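Local coordinates for protein cytochrome P450 reductase (Amycolatopsis methanolica 239, PDB 5OGX) that transfers electrons from NADH, through its FAD and a [2Fe-2S] cluster, to the cytochrome P450 partner that O-demethylates guaiacol and related lignin-derived aromatics, at residues A[25-29]-A[30-34]; A[47-51]-A[52-56]; A[245-248]-A[249-252]. All coordinates share one frame; numbering follows the deposited sequence.

Interaction 1. Residues A[25-29]-A[30-34]. With NA (sodium ion), chain D.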
loop_
_atom_site.group_PDB
_atom_site.type_symbol
_atom_site.label_atom_id
_atom_site.label_comp_id
_atom_site.label_asym_id
_atom_site.label_seq_id
_atom_site.Cartn_x
_atom_site.Cartn_y
_atom_site.Cartn_z
ATOM N N ALA A 25 -8.958 -9.492 13.392
ATOM C CA ALA A 25 -8.679 -10.564 14.339
ATOM C C ALA A 25 -7.517 -11.432 13.857
ATOM O O ALA A 25 -6.615 -11.763 14.637
ATOM C CB ALA A 25 -9.935 -11.412 14.563
ATOM N N PHE A 26 -7.517 -11.810 12.569
ATOM C CA PHE A 26 -6.435 -12.644 12.051
ATOM C C PHE A 26 -5.108 -11.892 12.077
ATOM O O PHE A 26 -4.118 -12.392 12.616
ATOM C CB PHE A 26 -6.747 -13.136 10.628
ATOM C CG PHE A 26 -7.792 -14.240 10.583
ATOM C CD1 PHE A 26 -7.616 -15.411 11.306
ATOM C CD2 PHE A 26 -8.942 -14.096 9.824
ATOM C CE1 PHE A 26 -8.582 -16.424 11.296
ATOM C CE2 PHE A 26 -9.910 -15.109 9.799
ATOM C CZ PHE A 26 -9.726 -16.273 10.531
ATOM N N LEU A 27 -5.060 -10.676 11.519
ATOM C CA LEU A 27 -3.763 -10.002 11.461
ATOM C C LEU A 27 -3.243 -9.650 12.852
ATOM O O LEU A 27 -2.030 -9.680 13.088
ATOM C CB LEU A 27 -3.831 -8.741 10.595
ATOM C CG LEU A 27 -4.202 -8.908 9.122
ATOM C CD1 LEU A 27 -4.245 -7.529 8.440
ATOM C CD2 LEU A 27 -3.242 -9.843 8.394
ATOM N N ARG A 28 -4.129 -9.285 13.775
ATOM C CA ARG A 28 -3.664 -9.021 15.134
ATOM C C ARG A 28 -3.087 -10.276 15.780
ATOM O O ARG A 28 -2.213 -10.182 16.651
ATOM C CB ARG A 28 -4.805 -8.454 15.979
ATOM C CG ARG A 28 -5.133 -6.998 15.642
ATOM C CD ARG A 28 -6.110 -6.427 16.639
ATOM N NE ARG A 28 -6.417 -5.027 16.374
ATOM C CZ ARG A 28 -5.740 -4.005 16.891
ATOM N NH1 ARG A 28 -4.710 -4.229 17.693
ATOM N NH2 ARG A 28 -6.098 -2.758 16.609
ATOM N N GLY A 29 -3.539 -11.450 15.354
ATOM C CA GLY A 29 -2.953 -12.703 15.780
ATOM C C GLY A 29 -1.758 -13.168 14.978
ATOM O O GLY A 29 -1.289 -14.293 15.189
ATOM N N GLY A 30 -1.251 -12.344 14.059
ATOM C CA GLY A 30 -0.145 -12.748 13.212
ATOM C C GLY A 30 -0.499 -13.792 12.178
ATOM O O GLY A 30 0.394 -14.495 11.697
ATOM N N VAL A 31 -1.784 -13.928 11.844
ATOM C CA VAL A 31 -2.277 -14.930 10.901
ATOM C C VAL A 31 -2.621 -14.188 9.619
ATOM O O VAL A 31 -3.520 -13.339 9.618
ATOM C CB VAL A 31 -3.510 -15.668 11.441
ATOM C CG1 VAL A 31 -4.092 -16.579 10.360
ATOM C CG2 VAL A 31 -3.168 -16.437 12.714
ATOM N N TRP A 32 -1.910 -14.494 8.538
ATOM C CA TRP A 32 -2.041 -13.699 7.322
ATOM C C TRP A 32 -3.247 -14.115 6.493
ATOM O O TRP A 32 -3.573 -15.300 6.370
ATOM C CB TRP A 32 -0.794 -13.818 6.450
ATOM C CG TRP A 32 -0.938 -12.988 5.200
ATOM C CD1 TRP A 32 -0.841 -11.626 5.098
ATOM C CD2 TRP A 32 -1.241 -13.473 3.894
ATOM N NE1 TRP A 32 -1.053 -11.230 3.787
ATOM C CE2 TRP A 32 -1.290 -12.355 3.029
ATOM C CE3 TRP A 32 -1.458 -14.760 3.363
ATOM C CZ2 TRP A 32 -1.575 -12.474 1.666
ATOM C CZ3 TRP A 32 -1.724 -14.880 2.007
ATOM C CH2 TRP A 32 -1.773 -13.743 1.170
ATOM N N MET A 33 -3.886 -13.126 5.895
ATOM C CA MET A 33 -4.730 -13.365 4.738
ATOM C C MET A 33 -4.692 -12.114 3.881
ATOM O O MET A 33 -4.345 -11.034 4.375
ATOM C CB MET A 33 -6.163 -13.705 5.149
ATOM C CG MET A 33 -6.774 -12.634 6.021
ATOM S SD MET A 33 -8.559 -12.891 6.163
ATOM C CE MET A 33 -8.648 -14.677 6.419
ATOM N N PRO A 34 -5.011 -12.226 2.593
ATOM C CA PRO A 34 -4.822 -11.083 1.689
ATOM C C PRO A 34 -5.643 -9.877 2.102
ATOM O O PRO A 34 -6.776 -9.995 2.570
ATOM C CB PRO A 34 -5.278 -11.611 0.323
ATOM C CG PRO A 34 -5.344 -13.087 0.445
ATOM C CD PRO A 34 -5.422 -13.452 1.888
HETATM NA NA NA D . -8.673 -12.096 3.467
#
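The carbonyl oxygen of Phe26 takes the N-H of Val31 at 2.9 Å (Val31 N to Phe26 O), with an N-H...O angle of 160°, and also receives a weak bond from the backbone N of Gly29. Beside it, Gly30 N gives its hydrogen to Leu27 O, again at 2.9 Å. These two reversed bonds form a Schellman motif, which satisfies the carbonyls of Phe26 and Leu27 near the end of helix 22-28 and turns the chain out of it. Gly30 is the C-prime residue: its phi of 71° suits glycine, since a beta-carbon would run into the carbonyl oxygen of Gly29.

The turn brings apolar groups from beyond the helix back onto Phe26. Val31 holds CG1 opposite its own backbone N (chi1 173°), setting that methyl 3.8 Å from CD1 of Phe26. At the other side of the ring, Met33 CE approaches Phe26 CD2 at 3.5 Å and CE2 of the same ring at 3.6 Å. Met33 SD stands 5.0 Å from the centroid of the Phe26 ring, in an oblique Met-aromatic contact. The bend of the methionine at chi3 lets its methyl meet the phenyl ring while Met33 SD binds the sodium ion at 2.8 Å; Pro34 O is a second ligand, at 3.0 Å. Methionine thus serves both an apolar neighbour and a metal. With the ring cut back to the methyl of an alanine, a gap is likely to open between Val31 CG1 and Met33 CE, depriving Met33 CE of its aromatic neighbour.

Phe26 packs on Val14 of strand 12-16 and on Val7 and Val9 of strand 5-9, so the helix end lies against two neighbouring strands of the ferredoxin-like sheet, while Leu27 reaches Leu194 of strand 187-194.

Interaction 2. Residues A[47-51]-A[52-56]; sequences LQVLS and GEVDH
Val49 lays its two methyls over the inside of the bend that the chain makes after strand 46-51, with CG2 lying 4.3 Å from CG2 of Val54 and CG1 4.2 Å from the carbonyl oxygen of Gly52. The valine-valine touch is loose, methyl against methyl, and it spans five residues round the turn. Val49 places CG1 opposite its backbone N (chi1 176°), which turns this methyl to the Gly52 peptide and leaves CG2 to meet the other valine. Branched at the beta-carbon, valine suits both the extended backbone and this short reach. CG2 of Val54 also lies over one face of the His56 ring, 3.9 Å above its plane and offset to the rim.

The bend itself rests on Gly52. Its phi of 100° and psi of -155° would jam a beta-carbon against Ser51 O, so the absence of a side chain lets the chain swing from one strand to the next. Just before it, Leu50 and Ser51 both face Glu86 of strand 85-88 in a classic beta bulge. On the far side of the corner, Glu53 N bonds to Thr85 OG1.

Strand 46-51 belongs to the five-stranded sheet of the [2Fe-2S] domain, whereas strand 54-55 pairs with strand 80-81 in a separate small sheet. No hydrogen bond joins the two halves of this corner. Their direct contact is therefore purely van der Waals, and the turn probably owes its shape more to the backbone freedom of glycine and to polar bonds with strand 85-88 than to the valine pair.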
loop_
_atom_site.group_PDB
_atom_site.type_symbol
_atom_site.label_atom_id
_atom_site.label_comp_id
_atom_site.label_asym_id
_atom_site.label_seq_id
_atom_site.Cartn_x
_atom_site.Cartn_y
_atom_site.Cartn_z
ATOM N N LEU A 47 -13.568 -13.979 1.041
ATOM C CA LEU A 47 -13.489 -15.252 1.738
ATOM C C LEU A 47 -14.721 -16.066 1.394
ATOM O O LEU A 47 -15.773 -15.502 1.092
ATOM C CB LEU A 47 -13.495 -15.079 3.265
ATOM C CG LEU A 47 -12.472 -14.278 4.049
ATOM C CD1 LEU A 47 -12.931 -14.146 5.470
ATOM C CD2 LEU A 47 -11.174 -15.026 3.987
ATOM N N GLN A 48 -14.601 -17.390 1.470
ATOM C CA GLN A 48 -15.776 -18.252 1.535
ATOM C C GLN A 48 -16.037 -18.607 2.990
ATOM O O GLN A 48 -15.136 -19.079 3.691
ATOM C CB GLN A 48 -15.618 -19.537 0.708
ATOM C CG GLN A 48 -16.849 -20.463 0.843
ATOM C CD GLN A 48 -16.630 -21.874 0.299
ATOM O OE1 GLN A 48 -15.511 -22.269 -0.020
ATOM N NE2 GLN A 48 -17.713 -22.645 0.204
ATOM N N VAL A 49 -17.263 -18.373 3.449
ATOM C CA VAL A 49 -17.658 -18.807 4.782
ATOM C C VAL A 49 -18.027 -20.283 4.684
ATOM O O VAL A 49 -18.999 -20.638 4.017
ATOM C CB VAL A 49 -18.826 -17.976 5.323
ATOM C CG1 VAL A 49 -19.272 -18.523 6.664
ATOM C CG2 VAL A 49 -18.400 -16.515 5.451
ATOM N N LEU A 50 -17.251 -21.143 5.340
ATOM C CA LEU A 50 -17.486 -22.586 5.271
ATOM C C LEU A 50 -18.491 -23.062 6.309
ATOM O O LEU A 50 -19.282 -23.966 6.031
ATOM C CB LEU A 50 -16.173 -23.350 5.455
ATOM C CG LEU A 50 -15.081 -23.010 4.432
ATOM C CD1 LEU A 50 -13.701 -23.485 4.893
ATOM C CD2 LEU A 50 -15.432 -23.631 3.086
ATOM N N SER A 51 -18.450 -22.479 7.506
ATOM C CA SER A 51 -19.404 -22.762 8.563
ATOM C C SER A 51 -19.463 -21.545 9.473
ATOM O O SER A 51 -18.500 -20.774 9.564
ATOM C CB SER A 51 -19.025 -24.020 9.354
ATOM O OG SER A 51 -17.764 -23.850 9.978
ATOM N N GLY A 52 -20.601 -21.369 10.127
ATOM C CA GLY A 52 -20.835 -20.200 10.951
ATOM C C GLY A 52 -21.665 -19.151 10.240
ATOM O O GLY A 52 -22.437 -19.431 9.322
ATOM N N GLU A 53 -21.496 -17.906 10.682
ATOM C CA GLU A 53 -22.347 -16.834 10.196
ATOM C C GLU A 53 -21.670 -15.505 10.481
ATOM O O GLU A 53 -21.030 -15.332 11.525
ATOM C CB GLU A 53 -23.739 -16.882 10.851
ATOM C CG GLU A 53 -24.762 -15.968 10.183
ATOM C CD GLU A 53 -26.007 -15.737 11.030
ATOM O OE1 GLU A 53 -26.027 -16.160 12.210
ATOM O OE2 GLU A 53 -26.964 -15.121 10.510
ATOM N N VAL A 54 -21.812 -14.574 9.548
ATOM C CA VAL A 54 -21.208 -13.261 9.689
ATOM C C VAL A 54 -22.242 -12.190 9.389
ATOM O O VAL A 54 -23.254 -12.426 8.723
ATOM C CB VAL A 54 -19.976 -13.086 8.775
ATOM C CG1 VAL A 54 -18.901 -14.107 9.142
ATOM C CG2 VAL A 54 -20.372 -13.221 7.305
ATOM N N ASP A 55 -21.980 -11.006 9.924
ATOM C CA ASP A 55 -22.651 -9.788 9.511
ATOM C C ASP A 55 -21.745 -9.102 8.501
ATOM O O ASP A 55 -20.558 -8.902 8.772
ATOM C CB ASP A 55 -22.916 -8.879 10.709
ATOM C CG ASP A 55 -23.375 -7.499 10.295
ATOM O OD1 ASP A 55 -24.541 -7.371 9.872
ATOM O OD2 ASP A 55 -22.570 -6.551 10.381
ATOM N N HIS A 56 -22.291 -8.769 7.330
ATOM C CA HIS A 56 -21.455 -8.238 6.260
ATOM C C HIS A 56 -21.057 -6.781 6.460
ATOM O O HIS A 56 -20.243 -6.276 5.681
ATOM C CB HIS A 56 -22.159 -8.408 4.917
ATOM C CG HIS A 56 -22.232 -9.832 4.470
ATOM N ND1 HIS A 56 -21.118 -10.549 4.093
ATOM C CD2 HIS A 56 -23.280 -10.686 4.375
ATOM C CE1 HIS A 56 -21.479 -11.778 3.764
ATOM N NE2 HIS A 56 -22.787 -11.885 3.924
#

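Interaction 3. Residues A[245-248]-A[249-252]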
loop_
_atom_site.group_PDB
_atom_site.type_symbol
_atom_site.label_atom_id
_atom_site.label_comp_id
_atom_site.label_asym_id
_atom_site.label_seq_id
_atom_site.Cartn_x
_atom_site.Cartn_y
_atom_site.Cartn_z
ATOM N N ARG A 245 1.932 16.142 -12.182
ATOM C CA ARG A 245 1.424 17.154 -13.099
ATOM C C ARG A 245 2.543 18.049 -13.623
ATOM O O ARG A 245 2.564 18.394 -14.812
ATOM C CB ARG A 245 0.350 17.987 -12.402
ATOM C CG ARG A 245 -1.015 17.319 -12.383
ATOM C CD ARG A 245 -2.046 18.184 -11.667
ATOM N NE ARG A 245 -1.619 18.522 -10.311
ATOM C CZ ARG A 245 -1.372 19.758 -9.887
ATOM N NH1 ARG A 245 -1.507 20.792 -10.710
ATOM N NH2 ARG A 245 -0.988 19.962 -8.634
ATOM N N GLY A 246 3.462 18.461 -12.751
ATOM C CA GLY A 246 4.502 19.398 -13.146
ATOM C C GLY A 246 5.699 19.279 -12.232
ATOM O O GLY A 246 5.672 18.565 -11.227
ATOM N N ALA A 247 6.760 20.024 -12.581
ATOM C CA ALA A 247 7.997 19.932 -11.814
ATOM C C ALA A 247 7.793 20.349 -10.365
ATOM O O ALA A 247 8.494 19.855 -9.471
ATOM C CB ALA A 247 9.091 20.782 -12.463
ATOM N N ALA A 248 6.819 21.226 -10.107
ATOM C CA ALA A 248 6.566 21.675 -8.744
ATOM C C ALA A 248 6.126 20.541 -7.831
ATOM O O ALA A 248 6.208 20.678 -6.602
ATOM C CB ALA A 248 5.511 22.784 -8.751
ATOM N N ASP A 249 5.655 19.430 -8.404
ATOM C CA ASP A 249 5.212 18.265 -7.648
ATOM C C ASP A 249 6.340 17.303 -7.293
ATOM O O ASP A 249 6.107 16.346 -6.545
ATOM C CB ASP A 249 4.157 17.494 -8.446
ATOM C CG ASP A 249 2.946 18.338 -8.794
ATOM O OD1 ASP A 249 2.373 18.958 -7.878
ATOM O OD2 ASP A 249 2.560 18.362 -9.982
ATOM N N LEU A 250 7.541 17.505 -7.826
ATOM C CA LEU A 250 8.607 16.534 -7.636
ATOM C C LEU A 250 9.288 16.760 -6.297
ATOM O O LEU A 250 9.322 17.884 -5.776
ATOM C CB LEU A 250 9.634 16.619 -8.773
ATOM C CG LEU A 250 9.116 16.375 -10.195
ATOM C CD1 LEU A 250 10.147 16.807 -11.225
ATOM C CD2 LEU A 250 8.753 14.886 -10.353
ATOM N N TYR A 251 9.821 15.682 -5.726
ATOM C CA TYR A 251 10.509 15.798 -4.450
ATOM C C TYR A 251 11.562 14.709 -4.313
ATOM O O TYR A 251 11.586 13.732 -5.067
ATOM C CB TYR A 251 9.525 15.754 -3.260
ATOM C CG TYR A 251 8.684 14.502 -3.133
ATOM C CD1 TYR A 251 7.442 14.414 -3.759
ATOM C CD2 TYR A 251 9.107 13.424 -2.354
ATOM C CE1 TYR A 251 6.654 13.287 -3.637
ATOM C CE2 TYR A 251 8.315 12.280 -2.223
ATOM C CZ TYR A 251 7.090 12.224 -2.873
ATOM O OH TYR A 251 6.298 11.109 -2.745
ATOM N N ASP A 252 12.466 14.928 -3.355
ATOM C CA ASP A 252 13.532 13.986 -3.014
ATOM C C ASP A 252 14.422 13.653 -4.213
ATOM O O ASP A 252 14.976 12.556 -4.300
ATOM C CB ASP A 252 12.958 12.707 -2.398
ATOM C CG ASP A 252 12.619 12.885 -0.939
ATOM O OD1 ASP A 252 12.963 13.959 -0.392
ATOM O OD2 ASP A 252 12.001 11.970 -0.351
#
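The loop joining strand 238-244 to helix 253-262 of the NAD-binding domain contains a 3-10 turn at 247-249, and Asp249 folds back across it to hold the start of the loop. Its OD2 accepts the N-H of Gly246 at 2.9 Å, on the anti side of the carboxylate and 22° out of its plane. The backbone returns the bond, Asp249 N donating to Gly246 O at 3.0 Å, and the next turn is closed by Leu250 N on Ala247 O, also 3.0 Å. With chi1 at -58° the carboxylate lies beside its own backbone N, facing back to the preceding residues. The short aspartate side chain puts its carboxylate just at the distance of the Gly246 peptide.

The side chain of Arg245, bent at chi3 (-56°), places its guanidinium so that Asp249 OD2 lies over one face, 3.9 Å above the plane and toward the rim, with NH2 3.6 Å from OD1 of Asp249. Because OD1 lies well out of the guanidinium plane, no N-H points at it and the salt bridge is one of charge alone. Leu250 sets CD1 4.3 Å from Ala247 CB, and packs also on His242 and Val244.

The stronger charge partner of Asp249 is Arg115, whose NH1 forms a salt bridge to OD2. A buried carboxylate that meets two arginines and a backbone N-H is likely to stay ionised, and its charge probably eases the closeness of the like-charged guanidinium groups of Arg245 and Arg115.

In the fold
From the N terminus, interaction 1 comes first, where helix 22-28 ends and the chain turns into the loop toward the [2Fe-2S] cysteines. Interaction 2 follows at the corner after strand 46-51, and interaction 3 comes much later, between strand 238-244 and helix 253-262. Each closes a short local turn; the three stand in series, neither nested nor crossed. The first two share the ferredoxin-like domain and touch where Met33 CE packs on Leu47 CD2, 3.5 Å away, linking the sodium-site loop to strand 46-51. Interaction 3 lies in the NAD-binding domain across the chain's centre, its centre about 37 Å from that of interaction 1.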